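Local coordinates for CDP-4-keto-6-deoxy-D-glucose-3-dehydrase (Yersinia pseudotuberculosis, PDB 3BB8), which probably uses pyridoxal 5'-phosphate to remove the C3 hydroxyl of CDP-4-keto-6-deoxy-D-glucose, a sugar nucleotide step linked to lipopolysaccharide biosynthesis, at residues E12-Y17 and E45-V50; V113-A118 and P134-V139. The protein carries 1 engineered substitution. All blocks are in the same frame, centred on the assembly; numbering follows the deposited sequence.

Interaction 1: residues E12-Y17 and E45-V50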
loop_
_atom_site.group_PDB
_atom_site.type_symbol
_atom_site.label_atom_id
_atom_site.label_comp_id
_atom_site.label_asym_id
_atom_site.label_seq_id
_atom_site.Cartn_x
_atom_site.Cartn_y
_atom_site.Cartn_z
ATOM N N GLU A 12 31.891 3.178 -3.796
ATOM C CA GLU A 12 32.723 3.732 -4.857
ATOM C C GLU A 12 32.242 3.222 -6.204
ATOM O O GLU A 12 31.833 4.001 -7.060
ATOM C CB GLU A 12 34.188 3.326 -4.666
ATOM C CG GLU A 12 34.765 3.626 -3.289
ATOM C CD GLU A 12 34.712 5.099 -2.929
ATOM O OE1 GLU A 12 35.175 5.458 -1.823
ATOM O OE2 GLU A 12 34.210 5.899 -3.746
ATOM N N LEU A 13 32.293 1.907 -6.385
ATOM C CA LEU A 13 31.864 1.289 -7.635
ATOM C C LEU A 13 30.440 1.700 -8.009
ATOM O O LEU A 13 29.999 1.498 -9.144
ATOM C CB LEU A 13 31.954 -0.237 -7.528
ATOM C CG LEU A 13 33.319 -0.817 -7.143
ATOM C CD1 LEU A 13 33.273 -2.332 -7.273
ATOM C CD2 LEU A 13 34.406 -0.246 -8.042
ATOM N N VAL A 14 29.725 2.269 -7.045
ATOM C CA VAL A 14 28.362 2.729 -7.269
ATOM C C VAL A 14 28.409 4.190 -7.709
ATOM O O VAL A 14 27.820 4.558 -8.726
ATOM C CB VAL A 14 27.500 2.595 -5.983
ATOM C CG1 VAL A 14 26.179 3.325 -6.152
ATOM C CG2 VAL A 14 27.235 1.130 -5.691
ATOM N N ALA A 15 29.124 5.016 -6.948
ATOM C CA ALA A 15 29.245 6.436 -7.268
ATOM C C ALA A 15 29.846 6.638 -8.658
ATOM O O ALA A 15 29.695 7.700 -9.261
ATOM C CB ALA A 15 30.102 7.140 -6.220
ATOM N N GLN A 16 30.520 5.610 -9.164
ATOM C CA GLN A 16 31.147 5.681 -10.475
ATOM C C GLN A 16 30.267 5.042 -11.542
ATOM O O GLN A 16 30.468 5.258 -12.737
ATOM C CB GLN A 16 32.517 4.999 -10.433
ATOM C CG GLN A 16 33.467 5.596 -9.395
ATOM C CD GLN A 16 34.726 4.767 -9.187
ATOM O OE1 GLN A 16 35.536 5.061 -8.302
ATOM N NE2 GLN A 16 34.900 3.728 -10.001
ATOM N N TYR A 17 29.297 4.247 -11.107
ATOM C CA TYR A 17 28.371 3.602 -12.031
ATOM C C TYR A 17 27.286 4.629 -12.331
ATOM O O TYR A 17 26.684 4.630 -13.403
ATOM C CB TYR A 17 27.734 2.368 -11.386
ATOM C CG TYR A 17 26.705 1.682 -12.261
ATOM C CD1 TYR A 17 27.057 0.601 -13.068
ATOM C CD2 TYR A 17 25.382 2.137 -12.310
ATOM C CE1 TYR A 17 26.122 -0.011 -13.903
ATOM C CE2 TYR A 17 24.437 1.534 -13.145
ATOM C CZ TYR A 17 24.815 0.461 -13.940
ATOM O OH TYR A 17 23.901 -0.129 -14.788
ATOM N N GLU A 45 21.218 8.678 -4.387
ATOM C CA GLU A 45 20.058 7.799 -4.347
ATOM C C GLU A 45 20.460 6.342 -4.482
ATOM O O GLU A 45 20.079 5.516 -3.654
ATOM C CB GLU A 45 19.051 8.136 -5.456
ATOM C CG GLU A 45 18.289 9.453 -5.281
ATOM C CD GLU A 45 19.157 10.668 -5.534
ATOM O OE1 GLU A 45 20.081 10.561 -6.362
ATOM O OE2 GLU A 45 18.917 11.728 -4.923
ATOM N N LEU A 46 21.228 6.021 -5.519
ATOM C CA LEU A 46 21.638 4.637 -5.724
ATOM C C LEU A 46 22.499 4.113 -4.589
ATOM O O LEU A 46 22.417 2.937 -4.235
ATOM C CB LEU A 46 22.391 4.468 -7.046
ATOM C CG LEU A 46 21.535 4.461 -8.318
ATOM C CD1 LEU A 46 21.125 5.884 -8.656
ATOM C CD2 LEU A 46 22.321 3.844 -9.469
ATOM N N GLN A 47 23.322 4.982 -4.015
ATOM C CA GLN A 47 24.190 4.563 -2.927
ATOM C C GLN A 47 23.378 4.134 -1.708
ATOM O O GLN A 47 23.526 3.003 -1.221
ATOM C CB GLN A 47 25.160 5.682 -2.558
ATOM C CG GLN A 47 26.208 5.947 -3.634
ATOM C CD GLN A 47 27.284 6.918 -3.186
ATOM O OE1 GLN A 47 26.990 8.026 -2.735
ATOM N NE2 GLN A 47 28.544 6.505 -3.314
ATOM N N LEU A 48 22.514 5.026 -1.225
ATOM C CA LEU A 48 21.691 4.710 -0.068
ATOM C C LEU A 48 20.849 3.453 -0.294
ATOM O O LEU A 48 20.785 2.589 0.580
ATOM C CB LEU A 48 20.792 5.893 0.302
ATOM C CG LEU A 48 21.525 7.185 0.668
ATOM C CD1 LEU A 48 20.601 8.089 1.475
ATOM C CD2 LEU A 48 22.768 6.863 1.490
ATOM N N MET A 49 20.214 3.329 -1.455
ATOM C CA MET A 49 19.411 2.139 -1.701
ATOM C C MET A 49 20.268 0.888 -1.550
ATOM O O MET A 49 19.781 -0.165 -1.133
ATOM C CB MET A 49 18.778 2.180 -3.092
ATOM C CG MET A 49 17.674 3.208 -3.212
ATOM S SD MET A 49 16.697 2.949 -4.688
ATOM C CE MET A 49 17.816 3.624 -5.939
ATOM N N VAL A 50 21.546 1.005 -1.890
ATOM C CA VAL A 50 22.454 -0.124 -1.758
ATOM C C VAL A 50 22.719 -0.354 -0.276
ATOM O O VAL A 50 22.752 -1.497 0.183
ATOM C CB VAL A 50 23.783 0.127 -2.509
ATOM C CG1 VAL A 50 24.847 -0.861 -2.053
ATOM C CG2 VAL A 50 23.554 -0.047 -4.006
#

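Interaction 2: residues V113-A118 and P134-V139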
loop_
_atom_site.group_PDB
_atom_site.type_symbol
_atom_site.label_atom_id
_atom_site.label_comp_id
_atom_site.label_asym_id
_atom_site.label_seq_id
_atom_site.Cartn_x
_atom_site.Cartn_y
_atom_site.Cartn_z
ATOM N N VAL A 113 -18.198 15.473 2.623
ATOM C CA VAL A 113 -16.859 16.027 2.524
ATOM C C VAL A 113 -16.876 16.940 1.294
ATOM O O VAL A 113 -17.210 16.497 0.190
ATOM C CB VAL A 113 -15.810 14.911 2.305
ATOM C CG1 VAL A 113 -14.424 15.506 2.256
ATOM C CG2 VAL A 113 -15.914 13.872 3.406
ATOM N N ILE A 114 -16.543 18.211 1.490
ATOM C CA ILE A 114 -16.513 19.168 0.388
ATOM C C ILE A 114 -15.191 19.057 -0.366
ATOM O O ILE A 114 -14.115 19.005 0.243
ATOM C CB ILE A 114 -16.675 20.614 0.900
ATOM C CG1 ILE A 114 -18.101 20.821 1.417
ATOM C CG2 ILE A 114 -16.358 21.604 -0.219
ATOM C CD1 ILE A 114 -18.320 22.161 2.103
ATOM N N THR A 115 -15.271 19.013 -1.692
ATOM C CA THR A 115 -14.067 18.901 -2.512
ATOM C C THR A 115 -14.398 19.415 -3.915
ATOM O O THR A 115 -15.488 19.937 -4.135
ATOM C CB THR A 115 -13.590 17.418 -2.567
ATOM O OG1 THR A 115 -12.323 17.340 -3.224
ATOM C CG2 THR A 115 -14.591 16.557 -3.319
ATOM N N VAL A 116 -13.473 19.286 -4.859
ATOM C CA VAL A 116 -13.742 19.741 -6.223
ATOM C C VAL A 116 -13.674 18.557 -7.175
ATOM O O VAL A 116 -13.040 17.546 -6.865
ATOM C CB VAL A 116 -12.739 20.835 -6.673
ATOM C CG1 VAL A 116 -12.843 22.036 -5.741
ATOM C CG2 VAL A 116 -11.314 20.291 -6.691
ATOM N N ALA A 117 -14.346 18.669 -8.320
ATOM C CA ALA A 117 -14.362 17.595 -9.307
ATOM C C ALA A 117 -13.197 17.682 -10.304
ATOM O O ALA A 117 -12.915 16.731 -11.042
ATOM C CB ALA A 117 -15.690 17.596 -10.043
ATOM N N ALA A 118 -12.515 18.818 -10.329
ATOM C CA ALA A 118 -11.381 18.973 -11.226
ATOM C C ALA A 118 -10.115 18.569 -10.478
ATOM O O ALA A 118 -9.355 19.421 -10.032
ATOM C CB ALA A 118 -11.274 20.420 -11.708
ATOM N N PRO A 134 -19.287 12.823 -1.204
ATOM C CA PRO A 134 -18.509 13.944 -1.734
ATOM C C PRO A 134 -19.456 15.056 -2.194
ATOM O O PRO A 134 -20.501 14.786 -2.787
ATOM C CB PRO A 134 -17.758 13.325 -2.914
ATOM C CG PRO A 134 -17.726 11.863 -2.586
ATOM C CD PRO A 134 -19.102 11.627 -2.036
ATOM N N VAL A 135 -19.091 16.295 -1.896
ATOM C CA VAL A 135 -19.872 17.463 -2.299
ATOM C C VAL A 135 -18.929 18.366 -3.098
ATOM O O VAL A 135 -17.955 18.883 -2.551
ATOM C CB VAL A 135 -20.405 18.225 -1.070
ATOM C CG1 VAL A 135 -21.181 19.457 -1.515
ATOM C CG2 VAL A 135 -21.307 17.310 -0.254
ATOM N N PHE A 136 -19.208 18.544 -4.386
ATOM C CA PHE A 136 -18.347 19.356 -5.248
ATOM C C PHE A 136 -18.777 20.800 -5.527
ATOM O O PHE A 136 -19.967 21.114 -5.567
ATOM C CB PHE A 136 -18.166 18.685 -6.618
ATOM C CG PHE A 136 -17.781 17.232 -6.558
ATOM C CD1 PHE A 136 -18.759 16.243 -6.495
ATOM C CD2 PHE A 136 -16.437 16.850 -6.610
ATOM C CE1 PHE A 136 -18.413 14.890 -6.491
ATOM C CE2 PHE A 136 -16.076 15.507 -6.606
ATOM C CZ PHE A 136 -17.067 14.520 -6.547
ATOM N N VAL A 137 -17.780 21.663 -5.728
ATOM C CA VAL A 137 -17.983 23.064 -6.105
ATOM C C VAL A 137 -16.956 23.334 -7.207
ATOM O O VAL A 137 -15.881 22.732 -7.224
ATOM C CB VAL A 137 -17.761 24.059 -4.943
ATOM C CG1 VAL A 137 -18.833 23.869 -3.896
ATOM C CG2 VAL A 137 -16.371 23.892 -4.356
ATOM N N ASP A 138 -17.284 24.235 -8.124
ATOM C CA ASP A 138 -16.407 24.541 -9.248
ATOM C C ASP A 138 -15.046 25.135 -8.891
ATOM O O ASP A 138 -14.840 25.652 -7.795
ATOM C CB ASP A 138 -17.145 25.468 -10.222
ATOM C CG ASP A 138 -16.568 25.424 -11.625
ATOM O OD1 ASP A 138 -16.236 24.320 -12.107
ATOM O OD2 ASP A 138 -16.465 26.496 -12.253
ATOM N N VAL A 139 -14.113 25.036 -9.831
ATOM C CA VAL A 139 -12.772 25.579 -9.647
ATOM C C VAL A 139 -12.633 26.865 -10.463
ATOM O O VAL A 139 -13.580 27.305 -11.124
ATOM C CB VAL A 139 -11.689 24.591 -10.123
ATOM C CG1 VAL A 139 -11.737 23.318 -9.290
ATOM C CG2 VAL A 139 -11.893 24.279 -11.594
#

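Interaction 1: residues E12-Y17 and E45-V50
V14 directs its CB toward helix 43-55, and its two methyls divide the work. CG1 is anti to the backbone N (chi1 169°), which carries it forward onto Q47, where it lies 3.6 Å from CG; the same methyl reaches L46 at its CB. CG2 turns instead to V50 and meets that residue's CG2 at 4.2 Å, methyl against methyl. L46 and V50 both direct their CB at helix 6-15, and V14 touches three residues of the facing helix, L46, Q47 and V50. Q47 starts off to one side, but its chain is extended beyond CG and runs obliquely across V14 toward A15. Its amide NE2 ends 3.4 Å from A15 CB. Between 12-17 and 45-50 the contact is thus van der Waals, with the backbones nearest at V14 and Q47; just beyond, the hydrogen bond from Q47 NE2 to A11 O is a polar tie between the helices and fixes the glutamine end. On its far side, helix 43-55 rests on the long helix 293-323, where E45 forms a salt bridge with R305 and M49 packs on C298, while S53 of the second subunit touches L46 and M49.

Interaction 2: residues V113-A118 and P134-V139
The F136 ring, its plane set across that of CA, CB and CG (chi2 88°), presents its CD2 edge to the chain leaving strand 112-115. V116 CA lies in the ring plane at that edge, and V116 C approaches CD2 to 3.3 Å. A117 N comes in obliquely, 3.3 Å from F136 CD2, and A117 CB touches the same carbon. T115 CG2 lies obliquely on the opposite side of the ring plane from A117, the T115 and F136 side chains running side by side. T382 also touches the F136 side chain. Behind this edge the two strands pair in parallel: V135 N donates to V113 O at 2.8 Å, T115 N to V135 O at 2.8 Å, and V137 N to T115 O. The last bond is longer, 3.3 Å, and more bent (141° at the hydrogen), although its donor lies in the carbonyl plane; F136 CA-H also approaches T115 O. Past the paired residues, V139 crosses V116 at about a right angle, its CG1 3.7 Å from V116 CB and also against A118 CB. Helix 121-129 joins the strands as a beta-alpha-beta crossover and covers the side of V113, T115 and P134, whereas I114 and V135 face helix 151-154. The V116 side chain is about 9 Å from pyridoxal-5'-phosphate. Backbone bonds thus set the register, and buried apolar side chains continue the contact where pairing ends.

The contacts follow one another along the chain, interaction 1 closing before interaction 2 opens, and lie on opposite sides of the chain's centre. Their centres are 45 Å apart and their nearest atoms about 30 Å, so they do not touch. Interaction 1 joins helices 6-15 and 43-55 near the N-terminus, where the second subunit packs against both segments. Interaction 2 belongs to the mixed central sheet of the aspartate aminotransferase fold, with strand 112-115 lying between strands 133-140 and 159-165, and no other protein chain reaches it. One contact therefore attaches the N-terminal helix at the subunit boundary, while the other joins two neighbouring strands of the sheet of the cofactor-binding domain.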